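Local coordinates for protein Vng1086c (PDB 2GF4), which is of unknown function but binds calcium, a mostly helical member of the uncharacterised UPF0058 family that assembles here as four copies, at residues E8-M13 and K52-L57. Residues are numbered along the deposited sequence; the frame is centred on the assembly and turned at random.
Sequences ELHEQM and KHAVFL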
ATOM      1  N   GLU A   8      -7.199   3.642 -21.138  1.00 30.29           N
ATOM      2  CA  GLU A   8      -8.603   3.631 -20.740  1.00 35.19           C
ATOM      3  C   GLU A   8      -8.719   3.430 -19.234  1.00 31.38           C
ATOM      4  O   GLU A   8      -9.605   4.018 -18.610  1.00 27.86           O
ATOM      5  CB  GLU A   8      -9.347   2.540 -21.520  1.00 45.60           C
ATOM      6  CG  GLU A   8      -9.572   2.958 -22.986  1.00 63.63           C
ATOM      7  CD  GLU A   8     -10.157   1.858 -23.862  1.00 73.47           C
ATOM      8  OE1 GLU A   8     -11.393   1.694 -23.893  1.00 79.88           O
ATOM      9  OE2 GLU A   8      -9.377   1.149 -24.535  1.00 79.29           O
ATOM     10  N   LEU A   9      -7.835   2.628 -18.646  1.00 25.53           N
ATOM     11  CA  LEU A   9      -7.876   2.400 -17.201  1.00 22.04           C
ATOM     12  C   LEU A   9      -7.498   3.710 -16.518  1.00 18.58           C
ATOM     13  O   LEU A   9      -8.173   4.119 -15.568  1.00 20.12           O
ATOM     14  CB  LEU A   9      -6.888   1.293 -16.841  1.00 17.68           C
ATOM     15  CG  LEU A   9      -6.843   0.876 -15.367  1.00 19.63           C
ATOM     16  CD1 LEU A   9      -8.165   0.349 -14.958  1.00 20.36           C
ATOM     17  CD2 LEU A   9      -5.814  -0.172 -15.170  1.00 20.19           C
ATOM     18  N   HIS A  10      -6.422   4.351 -16.962  1.00 18.11           N
ATOM     19  CA  HIS A  10      -6.014   5.626 -16.396  1.00 18.46           C
ATOM     20  C   HIS A  10      -7.186   6.651 -16.528  1.00 20.85           C
ATOM     21  O   HIS A  10      -7.499   7.316 -15.538  1.00 19.89           O
ATOM     22  CB  HIS A  10      -4.763   6.084 -17.124  1.00 17.79           C
ATOM     23  CG  HIS A  10      -4.074   7.253 -16.494  1.00 18.29           C
ATOM     24  ND1 HIS A  10      -2.911   7.793 -16.999  1.00 18.42           N
ATOM     25  CD2 HIS A  10      -4.401   8.009 -15.420  1.00 15.88           C
ATOM     26  CE1 HIS A  10      -2.564   8.830 -16.270  1.00 14.89           C
ATOM     27  NE2 HIS A  10      -3.446   8.981 -15.305  1.00 18.02           N
ATOM     28  N   GLU A  11      -7.854   6.743 -17.692  1.00 22.58           N
ATOM     29  CA  GLU A  11      -8.972   7.694 -17.877  1.00 26.41           C
ATOM     30  C   GLU A  11     -10.041   7.461 -16.834  1.00 25.03           C
ATOM     31  O   GLU A  11     -10.508   8.425 -16.224  1.00 23.03           O
ATOM     32  CB  GLU A  11      -9.597   7.520 -19.264  1.00 31.77           C
ATOM     33  CG  GLU A  11     -10.132   8.810 -19.890  1.00 43.88           C
ATOM     34  CD  GLU A  11      -9.731   8.912 -21.358  1.00 52.42           C
ATOM     35  OE1 GLU A  11      -9.168   9.949 -21.781  1.00 55.30           O
ATOM     36  OE2 GLU A  11      -9.979   7.931 -22.097  1.00 55.59           O
ATOM     37  N   GLN A  12     -10.437   6.204 -16.624  1.00 23.08           N
ATOM     38  CA  GLN A  12     -11.475   5.926 -15.645  1.00 23.96           C
ATOM     39  C   GLN A  12     -11.021   6.199 -14.205  1.00 23.63           C
ATOM     40  O   GLN A  12     -11.828   6.691 -13.410  1.00 21.74           O
ATOM     41  CB  GLN A  12     -11.968   4.486 -15.804  1.00 26.20           C
ATOM     42  CG  GLN A  12     -12.807   4.265 -17.071  1.00 30.16           C
ATOM     43  CD  GLN A  12     -13.977   5.229 -17.205  1.00 32.01           C
ATOM     44  OE1 GLN A  12     -14.599   5.628 -16.225  1.00 33.78           O
ATOM     45  NE2 GLN A  12     -14.296   5.565 -18.438  1.00 33.57           N
HETATM   46  N   MSE A  13      -9.770   5.902 -13.855  1.00 22.11           N
HETATM   47  CA  MSE A  13      -9.307   6.177 -12.496  1.00 21.90           C
HETATM   48  C   MSE A  13      -9.310   7.677 -12.277  1.00 21.80           C
HETATM   49  O   MSE A  13      -9.422   8.119 -11.127  1.00 19.69           O
HETATM   50  CB  MSE A  13      -7.908   5.624 -12.294  1.00 23.03           C
HETATM   51  CG  MSE A  13      -7.968   4.108 -12.046  1.00 24.70           C
HETATM   52 SE   MSE A  13      -9.051   3.645 -10.376  1.00 37.21          SE
HETATM   53  CE  MSE A  13      -7.919   4.437  -8.838  1.00 28.07           C
ATOM     54  N   LYS A  52       1.276   3.064 -16.100  1.00 23.90           N
ATOM     55  CA  LYS A  52       1.104   2.077 -15.028  1.00 25.68           C
ATOM     56  C   LYS A  52       1.389   2.777 -13.711  1.00 23.58           C
ATOM     57  O   LYS A  52       0.666   2.573 -12.745  1.00 22.66           O
ATOM     58  CB  LYS A  52       2.112   0.957 -15.168  1.00 26.67           C
ATOM     59  CG  LYS A  52       1.716  -0.004 -16.235  1.00 30.59           C
ATOM     60  CD  LYS A  52       2.524  -1.255 -16.095  1.00 35.33           C
ATOM     61  CE  LYS A  52       3.228  -1.499 -17.390  1.00 37.59           C
ATOM     62  NZ  LYS A  52       4.486  -2.246 -17.186  1.00 40.37           N
ATOM     63  N   HIS A  53       2.449   3.591 -13.677  1.00 23.64           N
ATOM     64  CA  HIS A  53       2.856   4.321 -12.487  1.00 22.90           C
ATOM     65  C   HIS A  53       1.717   5.240 -12.098  1.00 23.84           C
ATOM     66  O   HIS A  53       1.376   5.301 -10.919  1.00 22.00           O
ATOM     67  CB  HIS A  53       4.111   5.114 -12.818  1.00 22.63           C
ATOM     68  CG  HIS A  53       4.790   5.762 -11.639  1.00 22.19           C
ATOM     69  ND1 HIS A  53       4.334   5.666 -10.342  1.00 23.62           N
ATOM     70  CD2 HIS A  53       5.912   6.517 -11.586  1.00 22.34           C
ATOM     71  CE1 HIS A  53       5.146   6.334  -9.546  1.00 23.10           C
ATOM     72  NE2 HIS A  53       6.108   6.858 -10.275  1.00 24.12           N
ATOM     73  N   ALA A  54       1.116   5.944 -13.055  1.00 23.20           N
ATOM     74  CA  ALA A  54       0.019   6.843 -12.705  1.00 21.20           C
ATOM     75  C   ALA A  54      -1.173   6.068 -12.167  1.00 18.87           C
ATOM     76  O   ALA A  54      -1.812   6.531 -11.228  1.00 19.79           O
ATOM     77  CB  ALA A  54      -0.411   7.670 -13.928  1.00 19.47           C
ATOM     78  N   VAL A  55      -1.489   4.907 -12.713  1.00 20.38           N
ATOM     79  CA  VAL A  55      -2.632   4.181 -12.170  1.00 21.86           C
ATOM     80  C   VAL A  55      -2.292   3.686 -10.765  1.00 24.03           C
ATOM     81  O   VAL A  55      -3.158   3.688  -9.890  1.00 23.72           O
ATOM     82  CB  VAL A  55      -3.016   3.063 -13.108  1.00 21.72           C
ATOM     83  CG1 VAL A  55      -3.985   2.146 -12.442  1.00 18.46           C
ATOM     84  CG2 VAL A  55      -3.678   3.684 -14.320  1.00 21.06           C
ATOM     85  N   PHE A  56      -1.045   3.274 -10.556  1.00 24.03           N
ATOM     86  CA  PHE A  56      -0.583   2.845  -9.233  1.00 25.09           C
ATOM     87  C   PHE A  56      -0.814   3.976  -8.224  1.00 24.83           C
ATOM     88  O   PHE A  56      -1.407   3.757  -7.167  1.00 25.24           O
ATOM     89  CB  PHE A  56       0.913   2.558  -9.314  1.00 25.06           C
ATOM     90  CG  PHE A  56       1.507   2.170  -8.012  1.00 28.31           C
ATOM     91  CD1 PHE A  56       2.046   3.118  -7.160  1.00 29.77           C
ATOM     92  CD2 PHE A  56       1.581   0.838  -7.653  1.00 29.41           C
ATOM     93  CE1 PHE A  56       2.595   2.738  -5.964  1.00 29.85           C
ATOM     94  CE2 PHE A  56       2.128   0.466  -6.459  1.00 30.21           C
ATOM     95  CZ  PHE A  56       2.648   1.408  -5.624  1.00 30.02           C
ATOM     96  N   LEU A  57      -0.346   5.185  -8.531  1.00 24.01           N
ATOM     97  CA  LEU A  57      -0.519   6.285  -7.597  1.00 24.33           C
ATOM     98  C   LEU A  57      -1.968   6.602  -7.281  1.00 25.70           C
ATOM     99  O   LEU A  57      -2.271   7.016  -6.153  1.00 23.12           O
ATOM    100  CB  LEU A  57       0.185   7.513  -8.144  1.00 24.31           C
ATOM    101  CG  LEU A  57       1.709   7.357  -8.055  1.00 28.72           C
ATOM    102  CD1 LEU A  57       2.319   8.495  -8.799  1.00 27.08           C
ATOM    103  CD2 LEU A  57       2.181   7.340  -6.602  1.00 27.35           C
TER
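Both ring nitrogens of H10 are engaged, NE2 by the hydroxyl of Y34 and ND1 by the ND1 of H51, and between these two bonds the imidazole, whose rotation they fix, lies with one face against A54. The methyl CB of A54 sits over that face, 3.4 Å from H10 CE1 and 3.6 Å from H10 NE2. H10 illustrates how a buried histidine can serve two chemistries at once, its nitrogens held by polar partners while one face of the ring takes a methyl group. CG of H10 stands anti to the backbone N (chi1 -169°), which carries the ring across to the partner helix. V55 uses both branches: CG2 rests against the root of H10, 3.7 Å from H10 CA, and CG1 meets L9 CD2 at 4.0 Å, where the two side chains cross nearly perpendicular. CG of selenomethionine M13 approaches V55 CG1 only loosely, at 4.5 Å. No hydrogen bond joins the segments; the match is apolar. Segments 8-13 and 52-57, on helices 3-21 and 48-71, run 29° apart, their axes 9.5 Å from each other at closest approach, with helix 32-37 and the calcium-site residue E40 near H10, while L62 and M66 of a second subunit pack on M13 and L9.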